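Local coordinates for ATP-dependent DNA helicase PIF1 (Candida albicans, PDB 7OTJ), which probably couples ATP hydrolysis to 5'-3' translocation along single-stranded DNA, unwinding duplexes and G-quadruplexes to help maintain nuclear and mitochondrial genome stability, at residues L236-N247 with L446-S455; M467-A476 with F494-H502. One frame throughout, in Å; residues are numbered along the deposited sequence.

Contact 1 of 2, residues L236-N247 with L446-S455. With K (potassium ion), chain I; nucleotides of chain C.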
loop_
_atom_site.group_PDB
_atom_site.type_symbol
_atom_site.label_atom_id
_atom_site.label_comp_id
_atom_site.label_asym_id
_atom_site.label_seq_id
_atom_site.Cartn_x
_atom_site.Cartn_y
_atom_site.Cartn_z
ATOM N N LEU A 236 3.095 -4.268 14.040
ATOM C CA LEU A 236 2.233 -3.196 13.558
ATOM C C LEU A 236 2.061 -2.147 14.646
ATOM O O LEU A 236 1.781 -2.485 15.798
ATOM C CB LEU A 236 0.861 -3.735 13.144
ATOM C CG LEU A 236 0.824 -4.762 12.015
ATOM C CD1 LEU A 236 -0.613 -5.077 11.637
ATOM C CD2 LEU A 236 1.603 -4.250 10.818
ATOM N N TYR A 237 2.187 -0.876 14.266
ATOM C CA TYR A 237 1.994 0.241 15.181
ATOM C C TYR A 237 1.186 1.327 14.488
ATOM O O TYR A 237 1.064 1.355 13.261
ATOM C CB TYR A 237 3.320 0.827 15.661
ATOM C CG TYR A 237 4.214 -0.163 16.365
ATOM C CD1 TYR A 237 5.114 -0.934 15.651
ATOM C CD2 TYR A 237 4.155 -0.329 17.745
ATOM C CE1 TYR A 237 5.929 -1.842 16.284
ATOM C CE2 TYR A 237 4.969 -1.234 18.384
ATOM C CZ TYR A 237 5.856 -1.990 17.649
ATOM O OH TYR A 237 6.671 -2.901 18.278
ATOM N N ALA A 238 0.630 2.229 15.293
ATOM C CA ALA A 238 -0.183 3.303 14.739
ATOM C C ALA A 238 0.674 4.425 14.165
ATOM O O ALA A 238 0.299 5.042 13.164
ATOM C CB ALA A 238 -1.125 3.856 15.807
ATOM N N THR A 239 1.815 4.711 14.784
ATOM C CA THR A 239 2.624 5.862 14.414
ATOM C C THR A 239 3.972 5.424 13.859
ATOM O O THR A 239 4.436 4.298 14.071
ATOM C CB THR A 239 2.851 6.778 15.622
ATOM O OG1 THR A 239 3.677 6.095 16.576
ATOM C CG2 THR A 239 1.526 7.141 16.269
ATOM N N ARG A 240 4.651 6.383 13.233
ATOM C CA ARG A 240 5.936 6.082 12.620
ATOM C C ARG A 240 7.047 6.063 13.655
ATOM O O ARG A 240 7.964 5.243 13.558
ATOM C CB ARG A 240 6.241 7.096 11.521
ATOM C CG ARG A 240 5.608 6.714 10.196
ATOM C CD ARG A 240 5.868 7.746 9.118
ATOM N NE ARG A 240 5.242 9.024 9.430
ATOM C CZ ARG A 240 5.319 10.098 8.660
ATOM N NH1 ARG A 240 5.951 10.071 7.498
ATOM N NH2 ARG A 240 4.754 11.231 9.067
ATOM N N TYR A 241 7.000 6.988 14.621
ATOM C CA TYR A 241 7.893 6.940 15.775
ATOM C C TYR A 241 8.048 5.524 16.318
ATOM O O TYR A 241 9.166 5.018 16.451
ATOM C CB TYR A 241 7.384 7.887 16.865
ATOM C CG TYR A 241 8.342 8.059 18.027
ATOM C CD1 TYR A 241 9.477 8.856 17.909
ATOM C CD2 TYR A 241 8.106 7.437 19.246
ATOM C CE1 TYR A 241 10.354 9.022 18.977
ATOM C CE2 TYR A 241 8.976 7.595 20.315
ATOM C CZ TYR A 241 10.097 8.388 20.175
ATOM O OH TYR A 241 10.959 8.543 21.240
ATOM N N GLU A 242 6.926 4.860 16.614
ATOM C CA GLU A 242 6.976 3.472 17.072
ATOM C C GLU A 242 7.643 2.579 16.037
ATOM O O GLU A 242 8.514 1.764 16.369
ATOM C CB GLU A 242 5.571 2.958 17.378
ATOM C CG GLU A 242 4.847 3.677 18.491
ATOM C CD GLU A 242 3.350 3.459 18.430
ATOM O OE1 GLU A 242 2.735 3.826 17.403
ATOM O OE2 GLU A 242 2.786 2.914 19.398
ATOM N N VAL A 243 7.248 2.723 14.768
ATOM C CA VAL A 243 7.794 1.871 13.717
ATOM C C VAL A 243 9.300 2.057 13.625
ATOM O O VAL A 243 10.059 1.082 13.575
ATOM C CB VAL A 243 7.096 2.164 12.372
ATOM C CG1 VAL A 243 7.819 1.465 11.237
ATOM C CG2 VAL A 243 5.653 1.716 12.421
ATOM N N ASP A 244 9.758 3.310 13.660
ATOM C CA ASP A 244 11.190 3.577 13.600
ATOM C C ASP A 244 11.892 3.103 14.865
ATOM O O ASP A 244 13.014 2.590 14.801
ATOM C CB ASP A 244 11.434 5.068 13.369
ATOM C CG ASP A 244 11.082 5.494 11.964
ATOM O OD1 ASP A 244 10.834 4.598 11.133
ATOM O OD2 ASP A 244 11.051 6.712 11.688
ATOM N N MET A 245 11.255 3.276 16.023
ATOM C CA MET A 245 11.854 2.800 17.265
ATOM C C MET A 245 11.886 1.276 17.312
ATOM O O MET A 245 12.900 0.685 17.705
ATOM C CB MET A 245 11.098 3.370 18.463
ATOM C CG MET A 245 11.374 4.845 18.705
ATOM S SD MET A 245 13.124 5.178 18.982
ATOM C CE MET A 245 13.419 4.194 20.452
ATOM N N ALA A 246 10.784 0.625 16.927
ATOM C CA ALA A 246 10.759 -0.835 16.884
ATOM C C ALA A 246 11.825 -1.385 15.941
ATOM O O ALA A 246 12.485 -2.382 16.257
ATOM C CB ALA A 246 9.371 -1.325 16.474
ATOM N N ASN A 247 12.011 -0.757 14.777
ATOM C CA ASN A 247 13.106 -1.169 13.906
ATOM C C ASN A 247 14.452 -0.937 14.578
ATOM O O ASN A 247 15.363 -1.763 14.455
ATOM C CB ASN A 247 13.045 -0.421 12.574
ATOM C CG ASN A 247 11.840 -0.804 11.736
ATOM O OD1 ASN A 247 11.456 -1.969 11.670
ATOM N ND2 ASN A 247 11.235 0.186 11.092
ATOM N N LEU A 446 14.746 -1.106 6.746
ATOM C CA LEU A 446 14.613 -2.123 7.787
ATOM C C LEU A 446 13.137 -2.459 7.941
ATOM O O LEU A 446 12.347 -1.602 8.352
ATOM C CB LEU A 446 15.185 -1.642 9.123
ATOM C CG LEU A 446 16.695 -1.442 9.267
ATOM C CD1 LEU A 446 17.017 -0.784 10.601
ATOM C CD2 LEU A 446 17.422 -2.765 9.135
ATOM N N ALA A 447 12.742 -3.686 7.579
ATOM C CA ALA A 447 11.313 -3.931 7.451
ATOM C C ALA A 447 10.659 -4.208 8.801
ATOM O O ALA A 447 9.858 -3.406 9.270
ATOM C CB ALA A 447 11.074 -5.097 6.488
ATOM N N TRP A 448 11.059 -5.287 9.478
ATOM C CA TRP A 448 10.694 -5.565 10.868
ATOM C C TRP A 448 9.308 -5.059 11.282
ATOM O O TRP A 448 8.392 -5.846 11.538
ATOM C CB TRP A 448 11.759 -5.000 11.802
ATOM C CG TRP A 448 12.780 -6.010 12.238
ATOM C CD1 TRP A 448 12.553 -7.310 12.572
ATOM C CD2 TRP A 448 14.191 -5.801 12.372
ATOM N NE1 TRP A 448 13.733 -7.926 12.917
ATOM C CE2 TRP A 448 14.754 -7.020 12.801
ATOM C CE3 TRP A 448 15.032 -4.702 12.176
ATOM C CZ2 TRP A 448 16.119 -7.170 13.034
ATOM C CZ3 TRP A 448 16.388 -4.854 12.410
ATOM C CH2 TRP A 448 16.917 -6.077 12.833
ATOM N N SER A 449 9.148 -3.738 11.330
ATOM C CA SER A 449 7.934 -3.075 11.788
ATOM C C SER A 449 7.249 -2.343 10.632
ATOM O O SER A 449 7.842 -2.071 9.588
ATOM C CB SER A 449 8.267 -2.098 12.925
ATOM O OG SER A 449 7.112 -1.422 13.382
ATOM N N LEU A 450 5.992 -1.966 10.838
ATOM C CA LEU A 450 5.225 -1.391 9.741
ATOM C C LEU A 450 4.021 -0.661 10.308
ATOM O O LEU A 450 3.441 -1.098 11.306
ATOM C CB LEU A 450 4.777 -2.481 8.756
ATOM C CG LEU A 450 4.001 -2.061 7.511
ATOM C CD1 LEU A 450 4.902 -1.300 6.546
ATOM C CD2 LEU A 450 3.387 -3.280 6.840
ATOM N N SER A 451 3.665 0.463 9.689
ATOM C CA SER A 451 2.500 1.205 10.143
ATOM C C SER A 451 1.226 0.442 9.799
ATOM O O SER A 451 1.152 -0.265 8.788
ATOM C CB SER A 451 2.466 2.604 9.521
ATOM O OG SER A 451 2.211 2.563 8.126
ATOM N N ILE A 452 0.219 0.575 10.666
ATOM C CA ILE A 452 -1.071 -0.054 10.399
ATOM C C ILE A 452 -1.624 0.430 9.067
ATOM O O ILE A 452 -2.234 -0.342 8.318
ATOM C CB ILE A 452 -2.049 0.206 11.557
ATOM C CG1 ILE A 452 -1.543 -0.483 12.829
ATOM C CG2 ILE A 452 -3.448 -0.284 11.203
ATOM C CD1 ILE A 452 -2.328 -0.153 14.066
ATOM N N HIS A 453 -1.410 1.713 8.746
ATOM C CA HIS A 453 -1.883 2.256 7.476
ATOM C C HIS A 453 -1.319 1.469 6.302
ATOM O O HIS A 453 -2.070 1.001 5.438
ATOM C CB HIS A 453 -1.502 3.734 7.365
ATOM C CG HIS A 453 -2.543 4.667 7.897
ATOM N ND1 HIS A 453 -2.714 4.905 9.246
ATOM C CD2 HIS A 453 -3.473 5.417 7.260
ATOM C CE1 HIS A 453 -3.703 5.764 9.415
ATOM N NE2 HIS A 453 -4.181 6.089 8.225
ATOM N N LYS A 454 -0.005 1.244 6.297
ATOM C CA LYS A 454 0.627 0.540 5.192
ATOM C C LYS A 454 0.388 -0.962 5.250
ATOM O O LYS A 454 0.602 -1.648 4.247
ATOM C CB LYS A 454 2.134 0.835 5.166
ATOM C CG LYS A 454 2.489 2.264 4.730
ATOM C CD LYS A 454 3.998 2.531 4.737
ATOM C CE LYS A 454 4.772 1.472 3.951
ATOM N NZ LYS A 454 6.259 1.602 4.060
ATOM N N SER A 455 -0.060 -1.492 6.388
ATOM C CA SER A 455 -0.430 -2.901 6.423
ATOM C C SER A 455 -1.760 -3.171 5.740
ATOM O O SER A 455 -2.002 -4.312 5.331
ATOM C CB SER A 455 -0.513 -3.409 7.865
ATOM O OG SER A 455 -1.635 -2.853 8.535
HETATM K K K I . 0.281 2.128 18.256
ATOM P P DT C 2 2.300 9.773 12.093
ATOM O OP1 DT C 2 2.940 8.908 13.109
ATOM O OP2 DT C 2 3.003 10.968 11.574
ATOM O "O5'" DT C 2 1.889 8.839 10.862
ATOM C "C5'" DT C 2 1.337 7.546 11.100
ATOM C "C4'" DT C 2 0.204 7.246 10.135
ATOM O "O4'" DT C 2 -0.945 8.035 10.496
ATOM C "C3'" DT C 2 0.515 7.559 8.680
ATOM O "O3'" DT C 2 0.912 6.370 8.028
ATOM C "C2'" DT C 2 -0.805 8.093 8.110
ATOM C "C1'" DT C 2 -1.585 8.555 9.341
ATOM N N1 DT C 2 -1.682 10.043 9.488
ATOM C C2 DT C 2 -2.907 10.612 9.758
ATOM O O2 DT C 2 -3.937 9.965 9.859
ATOM N N3 DT C 2 -2.890 11.977 9.889
ATOM C C4 DT C 2 -1.791 12.809 9.795
ATOM O O4 DT C 2 -1.879 14.026 9.929
ATOM C C5 DT C 2 -0.536 12.147 9.525
ATOM C C7 DT C 2 0.727 12.949 9.403
ATOM C C6 DT C 2 -0.541 10.812 9.390
ATOM P P DT C 3 2.142 6.380 7.000
ATOM O OP1 DT C 3 2.694 5.003 6.950
ATOM O OP2 DT C 3 3.020 7.516 7.368
ATOM O "O5'" DT C 3 1.455 6.725 5.591
ATOM C "C5'" DT C 3 0.456 5.860 5.067
ATOM C "C4'" DT C 3 -0.344 6.522 3.948
ATOM O "O4'" DT C 3 -1.083 7.644 4.470
ATOM C "C3'" DT C 3 0.472 7.081 2.800
ATOM O "O3'" DT C 3 0.690 6.068 1.834
ATOM C "C2'" DT C 3 -0.429 8.187 2.246
ATOM C "C1'" DT C 3 -1.199 8.654 3.480
ATOM N N1 DT C 3 -0.700 9.927 4.062
ATOM C C2 DT C 3 -1.266 11.114 3.670
ATOM O O2 DT C 3 -2.155 11.185 2.843
ATOM N N3 DT C 3 -0.745 12.226 4.283
ATOM C C4 DT C 3 0.264 12.260 5.239
ATOM O O4 DT C 3 0.673 13.307 5.736
ATOM C C5 DT C 3 0.807 10.974 5.607
ATOM C C7 DT C 3 1.905 10.878 6.628
ATOM C C6 DT C 3 0.301 9.885 5.012
ATOM O OP3 DT C 1 2.272 12.394 18.787
ATOM P P DT C 1 1.975 10.947 18.711
ATOM O OP1 DT C 1 1.213 10.543 19.912
ATOM O OP2 DT C 1 3.237 10.244 18.397
ATOM O "O5'" DT C 1 1.015 10.773 17.453
ATOM C "C5'" DT C 1 1.335 11.410 16.230
ATOM C "C4'" DT C 1 0.817 10.594 15.064
ATOM O "O4'" DT C 1 -0.587 10.302 15.272
ATOM C "C3'" DT C 1 0.878 11.282 13.713
ATOM O "O3'" DT C 1 0.899 10.296 12.679
ATOM C "C2'" DT C 1 -0.429 12.064 13.714
ATOM C "C1'" DT C 1 -1.371 11.052 14.364
ATOM N N1 DT C 1 -2.497 11.660 15.126
ATOM C C2 DT C 1 -3.545 12.248 14.448
ATOM O O2 DT C 1 -3.606 12.318 13.231
ATOM N N3 DT C 1 -4.527 12.762 15.255
ATOM C C4 DT C 1 -4.567 12.743 16.641
ATOM O O4 DT C 1 -5.494 13.232 17.278
ATOM C C5 DT C 1 -3.439 12.108 17.283
ATOM C C7 DT C 1 -3.370 12.025 18.777
ATOM C C6 DT C 1 -2.475 11.602 16.505
#

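Contact 2 of 2, residues M467-A476 with F494-H502. With PO4 (phosphate ion), chain R; nucleotides of chain C.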
loop_
_atom_site.group_PDB
_atom_site.type_symbol
_atom_site.label_atom_id
_atom_site.label_comp_id
_atom_site.label_asym_id
_atom_site.label_seq_id
_atom_site.Cartn_x
_atom_site.Cartn_y
_atom_site.Cartn_z
ATOM N N MET A 467 -1.586 -1.726 20.130
ATOM C CA MET A 467 -2.675 -0.777 19.959
ATOM C C MET A 467 -2.475 0.512 20.747
ATOM O O MET A 467 -3.426 1.290 20.883
ATOM C CB MET A 467 -3.994 -1.440 20.347
ATOM C CG MET A 467 -4.283 -2.661 19.499
ATOM S SD MET A 467 -5.801 -3.494 19.941
ATOM C CE MET A 467 -6.964 -2.139 19.903
ATOM N N LYS A 468 -1.246 0.781 21.201
ATOM C CA LYS A 468 -1.006 1.828 22.191
ATOM C C LYS A 468 -1.432 3.199 21.677
ATOM O O LYS A 468 -2.139 3.941 22.368
ATOM C CB LYS A 468 0.474 1.840 22.586
ATOM C CG LYS A 468 0.813 2.647 23.846
ATOM C CD LYS A 468 0.752 1.767 25.096
ATOM C CE LYS A 468 1.285 2.464 26.346
ATOM N NZ LYS A 468 1.443 1.499 27.484
ATOM N N LYS A 469 -1.014 3.556 20.461
ATOM C CA LYS A 469 -1.228 4.899 19.936
ATOM C C LYS A 469 -2.338 4.962 18.888
ATOM O O LYS A 469 -2.375 5.912 18.103
ATOM C CB LYS A 469 0.072 5.454 19.347
ATOM C CG LYS A 469 1.216 5.615 20.336
ATOM C CD LYS A 469 0.816 6.514 21.504
ATOM C CE LYS A 469 1.895 6.558 22.584
ATOM N NZ LYS A 469 1.479 7.366 23.770
ATOM N N ILE A 470 -3.247 3.980 18.863
ATOM C CA ILE A 470 -4.327 3.999 17.876
ATOM C C ILE A 470 -5.139 5.273 18.048
ATOM O O ILE A 470 -5.597 5.597 19.151
ATOM C CB ILE A 470 -5.213 2.745 17.996
ATOM C CG1 ILE A 470 -4.783 1.657 17.009
ATOM C CG2 ILE A 470 -6.656 3.074 17.668
ATOM C CD1 ILE A 470 -3.351 1.245 17.114
ATOM N N PHE A 471 -5.315 6.012 16.953
ATOM C CA PHE A 471 -5.950 7.318 17.008
ATOM C C PHE A 471 -7.086 7.482 16.010
ATOM O O PHE A 471 -7.756 8.520 16.034
ATOM C CB PHE A 471 -4.907 8.422 16.759
ATOM C CG PHE A 471 -4.162 8.263 15.460
ATOM C CD1 PHE A 471 -4.654 8.818 14.285
ATOM C CD2 PHE A 471 -2.976 7.543 15.408
ATOM C CE1 PHE A 471 -3.974 8.660 13.088
ATOM C CE2 PHE A 471 -2.294 7.384 14.209
ATOM C CZ PHE A 471 -2.794 7.943 13.052
ATOM N N GLU A 472 -7.351 6.485 15.165
ATOM C CA GLU A 472 -8.205 6.671 14.002
ATOM C C GLU A 472 -9.230 5.551 13.895
ATOM O O GLU A 472 -8.966 4.403 14.264
ATOM C CB GLU A 472 -7.356 6.722 12.721
ATOM C CG GLU A 472 -8.120 7.010 11.435
ATOM C CD GLU A 472 -8.664 8.423 11.376
ATOM O OE1 GLU A 472 -9.786 8.653 11.875
ATOM O OE2 GLU A 472 -7.965 9.304 10.834
ATOM N N ASN A 473 -10.400 5.905 13.355
ATOM C CA ASN A 473 -11.444 4.925 13.090
ATOM C C ASN A 473 -10.922 3.830 12.176
ATOM O O ASN A 473 -10.148 4.088 11.249
ATOM C CB ASN A 473 -12.654 5.588 12.431
ATOM C CG ASN A 473 -13.275 6.659 13.292
ATOM O OD1 ASN A 473 -13.380 6.511 14.513
ATOM N ND2 ASN A 473 -13.689 7.754 12.661
ATOM N N GLY A 474 -11.390 2.607 12.418
ATOM C CA GLY A 474 -10.989 1.452 11.646
ATOM C C GLY A 474 -9.546 1.022 11.787
ATOM O O GLY A 474 -9.173 -0.013 11.219
ATOM N N GLN A 475 -8.711 1.774 12.512
ATOM C CA GLN A 475 -7.303 1.404 12.651
ATOM C C GLN A 475 -7.131 0.116 13.459
ATOM O O GLN A 475 -6.286 -0.726 13.129
ATOM C CB GLN A 475 -6.524 2.558 13.284
ATOM C CG GLN A 475 -5.020 2.507 13.064
ATOM C CD GLN A 475 -4.331 3.786 13.507
ATOM O OE1 GLN A 475 -4.839 4.514 14.364
ATOM N NE2 GLN A 475 -3.176 4.072 12.919
ATOM N N ALA A 476 -7.902 -0.050 14.539
ATOM C CA ALA A 476 -7.850 -1.311 15.271
ATOM C C ALA A 476 -8.319 -2.463 14.388
ATOM O O ALA A 476 -7.664 -3.508 14.311
ATOM C CB ALA A 476 -8.674 -1.221 16.560
ATOM N N PHE A 494 -4.630 -3.720 24.203
ATOM C CA PHE A 494 -5.967 -3.699 23.629
ATOM C C PHE A 494 -6.910 -2.923 24.535
ATOM O O PHE A 494 -6.821 -2.999 25.762
ATOM C CB PHE A 494 -6.508 -5.115 23.424
ATOM C CG PHE A 494 -7.907 -5.150 22.858
ATOM C CD1 PHE A 494 -9.017 -5.069 23.688
ATOM C CD2 PHE A 494 -8.114 -5.248 21.491
ATOM C CE1 PHE A 494 -10.298 -5.080 23.165
ATOM C CE2 PHE A 494 -9.390 -5.263 20.963
ATOM C CZ PHE A 494 -10.485 -5.180 21.801
ATOM N N ASN A 495 -7.806 -2.156 23.921
ATOM C CA ASN A 495 -8.825 -1.438 24.672
ATOM C C ASN A 495 -9.946 -1.044 23.719
ATOM O O ASN A 495 -9.682 -0.628 22.589
ATOM C CB ASN A 495 -8.217 -0.210 25.359
ATOM C CG ASN A 495 -9.082 0.326 26.466
ATOM O OD1 ASN A 495 -10.310 0.297 26.382
ATOM N ND2 ASN A 495 -8.446 0.829 27.517
ATOM N N ARG A 496 -11.196 -1.182 24.179
ATOM C CA ARG A 496 -12.347 -0.821 23.352
ATOM C C ARG A 496 -12.325 0.644 22.940
ATOM O O ARG A 496 -12.803 0.990 21.852
ATOM C CB ARG A 496 -13.648 -1.136 24.089
ATOM C CG ARG A 496 -14.019 -2.605 24.044
ATOM C CD ARG A 496 -15.249 -2.909 24.878
ATOM N NE ARG A 496 -14.933 -3.026 26.296
ATOM C CZ ARG A 496 -15.752 -3.541 27.202
ATOM N NH1 ARG A 496 -16.953 -3.987 26.873
ATOM N NH2 ARG A 496 -15.353 -3.616 28.471
ATOM N N SER A 497 -11.800 1.520 23.801
ATOM C CA SER A 497 -11.668 2.928 23.448
ATOM C C SER A 497 -10.874 3.133 22.163
ATOM O O SER A 497 -11.022 4.174 21.517
ATOM C CB SER A 497 -11.013 3.692 24.602
ATOM O OG SER A 497 -9.793 3.075 24.978
ATOM N N LYS A 498 -10.028 2.172 21.788
ATOM C CA LYS A 498 -9.267 2.239 20.547
ATOM C C LYS A 498 -10.049 1.769 19.324
ATOM O O LYS A 498 -9.541 1.907 18.209
ATOM C CB LYS A 498 -7.984 1.403 20.662
ATOM C CG LYS A 498 -7.055 1.806 21.790
ATOM C CD LYS A 498 -6.470 3.185 21.558
ATOM C CE LYS A 498 -5.624 3.627 22.745
ATOM N NZ LYS A 498 -5.049 4.983 22.529
ATOM N N VAL A 499 -11.237 1.190 19.497
ATOM C CA VAL A 499 -12.017 0.615 18.399
ATOM C C VAL A 499 -13.200 1.531 18.120
ATOM O O VAL A 499 -14.127 1.629 18.935
ATOM C CB VAL A 499 -12.503 -0.806 18.710
ATOM C CG1 VAL A 499 -13.139 -1.425 17.463
ATOM C CG2 VAL A 499 -11.371 -1.667 19.236
ATOM N N ALA A 500 -13.184 2.189 16.964
ATOM C CA ALA A 500 -14.238 3.134 16.624
ATOM C C ALA A 500 -14.446 3.148 15.113
ATOM O O ALA A 500 -13.535 2.827 14.344
ATOM C CB ALA A 500 -13.906 4.537 17.143
ATOM N N SER A 501 -15.666 3.500 14.698
ATOM C CA SER A 501 -16.017 3.657 13.294
ATOM C C SER A 501 -16.687 5.003 13.075
ATOM O O SER A 501 -17.331 5.546 13.974
ATOM C CB SER A 501 -16.954 2.548 12.812
ATOM O OG SER A 501 -16.237 1.353 12.563
ATOM N N HIS A 502 -16.560 5.523 11.856
ATOM C CA HIS A 502 -17.121 6.827 11.539
ATOM C C HIS A 502 -18.628 6.728 11.341
ATOM O O HIS A 502 -19.135 5.750 10.783
ATOM C CB HIS A 502 -16.462 7.416 10.292
ATOM C CG HIS A 502 -16.640 8.899 10.162
ATOM N ND1 HIS A 502 -17.875 9.490 9.988
ATOM C CD2 HIS A 502 -15.741 9.913 10.190
ATOM C CE1 HIS A 502 -17.729 10.800 9.913
ATOM N NE2 HIS A 502 -16.444 11.084 10.032
HETATM P P PO4 R . -11.201 -3.670 27.753
HETATM O O1 PO4 R . -10.821 -2.451 26.953
HETATM O O2 PO4 R . -12.706 -3.724 27.870
HETATM O O3 PO4 R . -10.701 -4.913 27.056
HETATM O O4 PO4 R . -10.580 -3.576 29.127
ATOM O OP3 DT C 1 2.272 12.394 18.787
ATOM P P DT C 1 1.975 10.947 18.711
ATOM O OP1 DT C 1 1.213 10.543 19.912
ATOM O OP2 DT C 1 3.237 10.244 18.397
ATOM O "O5'" DT C 1 1.015 10.773 17.453
ATOM C "C5'" DT C 1 1.335 11.410 16.230
ATOM C "C4'" DT C 1 0.817 10.594 15.064
ATOM O "O4'" DT C 1 -0.587 10.302 15.272
ATOM C "C3'" DT C 1 0.878 11.282 13.713
ATOM O "O3'" DT C 1 0.899 10.296 12.679
ATOM C "C2'" DT C 1 -0.429 12.064 13.714
ATOM C "C1'" DT C 1 -1.371 11.052 14.364
ATOM N N1 DT C 1 -2.497 11.660 15.126
ATOM C C2 DT C 1 -3.545 12.248 14.448
ATOM O O2 DT C 1 -3.606 12.318 13.231
ATOM N N3 DT C 1 -4.527 12.762 15.255
ATOM C C4 DT C 1 -4.567 12.743 16.641
ATOM O O4 DT C 1 -5.494 13.232 17.278
ATOM C C5 DT C 1 -3.439 12.108 17.283
ATOM C C7 DT C 1 -3.370 12.025 18.777
ATOM C C6 DT C 1 -2.475 11.602 16.505
ATOM P P DT C 2 2.300 9.773 12.093
ATOM O OP1 DT C 2 2.940 8.908 13.109
ATOM O OP2 DT C 2 3.003 10.968 11.574
ATOM O "O5'" DT C 2 1.889 8.839 10.862
ATOM C "C5'" DT C 2 1.337 7.546 11.100
ATOM C "C4'" DT C 2 0.204 7.246 10.135
ATOM O "O4'" DT C 2 -0.945 8.035 10.496
ATOM C "C3'" DT C 2 0.515 7.559 8.680
ATOM O "O3'" DT C 2 0.912 6.370 8.028
ATOM C "C2'" DT C 2 -0.805 8.093 8.110
ATOM C "C1'" DT C 2 -1.585 8.555 9.341
ATOM N N1 DT C 2 -1.682 10.043 9.488
ATOM C C2 DT C 2 -2.907 10.612 9.758
ATOM O O2 DT C 2 -3.937 9.965 9.859
ATOM N N3 DT C 2 -2.890 11.977 9.889
ATOM C C4 DT C 2 -1.791 12.809 9.795
ATOM O O4 DT C 2 -1.879 14.026 9.929
ATOM C C5 DT C 2 -0.536 12.147 9.525
ATOM C C7 DT C 2 0.727 12.949 9.403
ATOM C C6 DT C 2 -0.541 10.812 9.390
#

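Contact 1 of 2, residues L236-N247 with L446-S455
The edge of the four-stranded parallel sheet in the second RecA-like domain is built here, where Y237 N donates to L450 O (3.2 Å, N-H...O 155°) and I452 N to Y237 O (2.8 Å). These two bonds define a parallel register, L236 beside L450 and Y237 beside S451. On the face carrying L236 and L450, L236 CD2 reaches S455 CB at 3.7 Å. Against the strand, helix 240-247 runs nearly antiparallel to 449-451 (173°) and brings V243 CG2, set anti to V243's own carbonyl carbon, onto the L450 carbonyl carbon. S449 OG lies at the edge of the Y237 ring, near its plane, and has a weak hydrogen bond to E235 O. T239 and E242 form a capping box, in which the bond from E242 N to T239 OG1 is weak and that from T239 N to E242 OE1 is firmer; S451 OG accepts from K454 N. S451 OG donates to DT3 of chain C OP1 (2.8 Å). R240 N and NH2 bind the phosphate of DT2 of chain C. Both carboxylate oxygens of E242 bind potassium, OE2 at 2.9 Å. The pairing thus sets S451 OG and R240 N, both at helix starts, beside successive phosphates; a contribution from the longer helix's dipole is possible.

Contact 2 of 2, residues M467-A476 with F494-H502
K498 stretches its aliphatic chain along the turn M467-I470, and this is the close-packed side of the contact. Bent at chi2 (-66°), the lysine passes CB by I470 CG2 (3.7 Å) and delivers NZ to K468 O at 3.1 Å, from above the carbonyl plane; a second, weak bond goes to I470 O. M467 and K498 run alongside one another with their ends reversed, and M467 SD lies 4.5 Å from the F494 ring centroid and 65° off the normal, an oblique Met-aromatic contact. Further along, G474 N donates to A500 O (2.9 Å) nearly straight down the carbonyl, and A476 CB meets V499 CG2 at 3.8 Å. The outer side is more exposed, with few contacts across the two segments: the end of N495 leads away, and R496 turns instead to D212 and to a phosphate ion, probably from the crystallisation liquor, which R496 N also binds. On the DNA side, F471 lays one ring face against the sugar of DT1 of chain C, with Q475 OE1 over the opposite face. That oxygen also accepts from F471 N (3.0 Å). The lysine's charge therefore probably stabilises turn carbonyls, while the Q475 side chain and the G474-A500 bond probably steady the loop that places F471 against the DNA.

Overall arrangement
From the N terminus, the chain passes through the P-loop domain before strand 234-237 and helix 240-253. It then leaves for the largely antiparallel 2B region and returns at 446-455, where contact 1 closes a loop with 198 intervening residues. Contact 2 follows in series, spanning only 17 residues: the rest of helix 475-481 and strand 489-492 lie between its segments. The two neither nest nor cross, yet they touch. Their centres are about 16 Å apart, I452 CD1 lies 3.5 Å from I470 CD1, and A238, E242, D466 and K469 share one potassium site. Together they join the sheet edge at 449-451 to loops beyond strands 463-466 and 489-492.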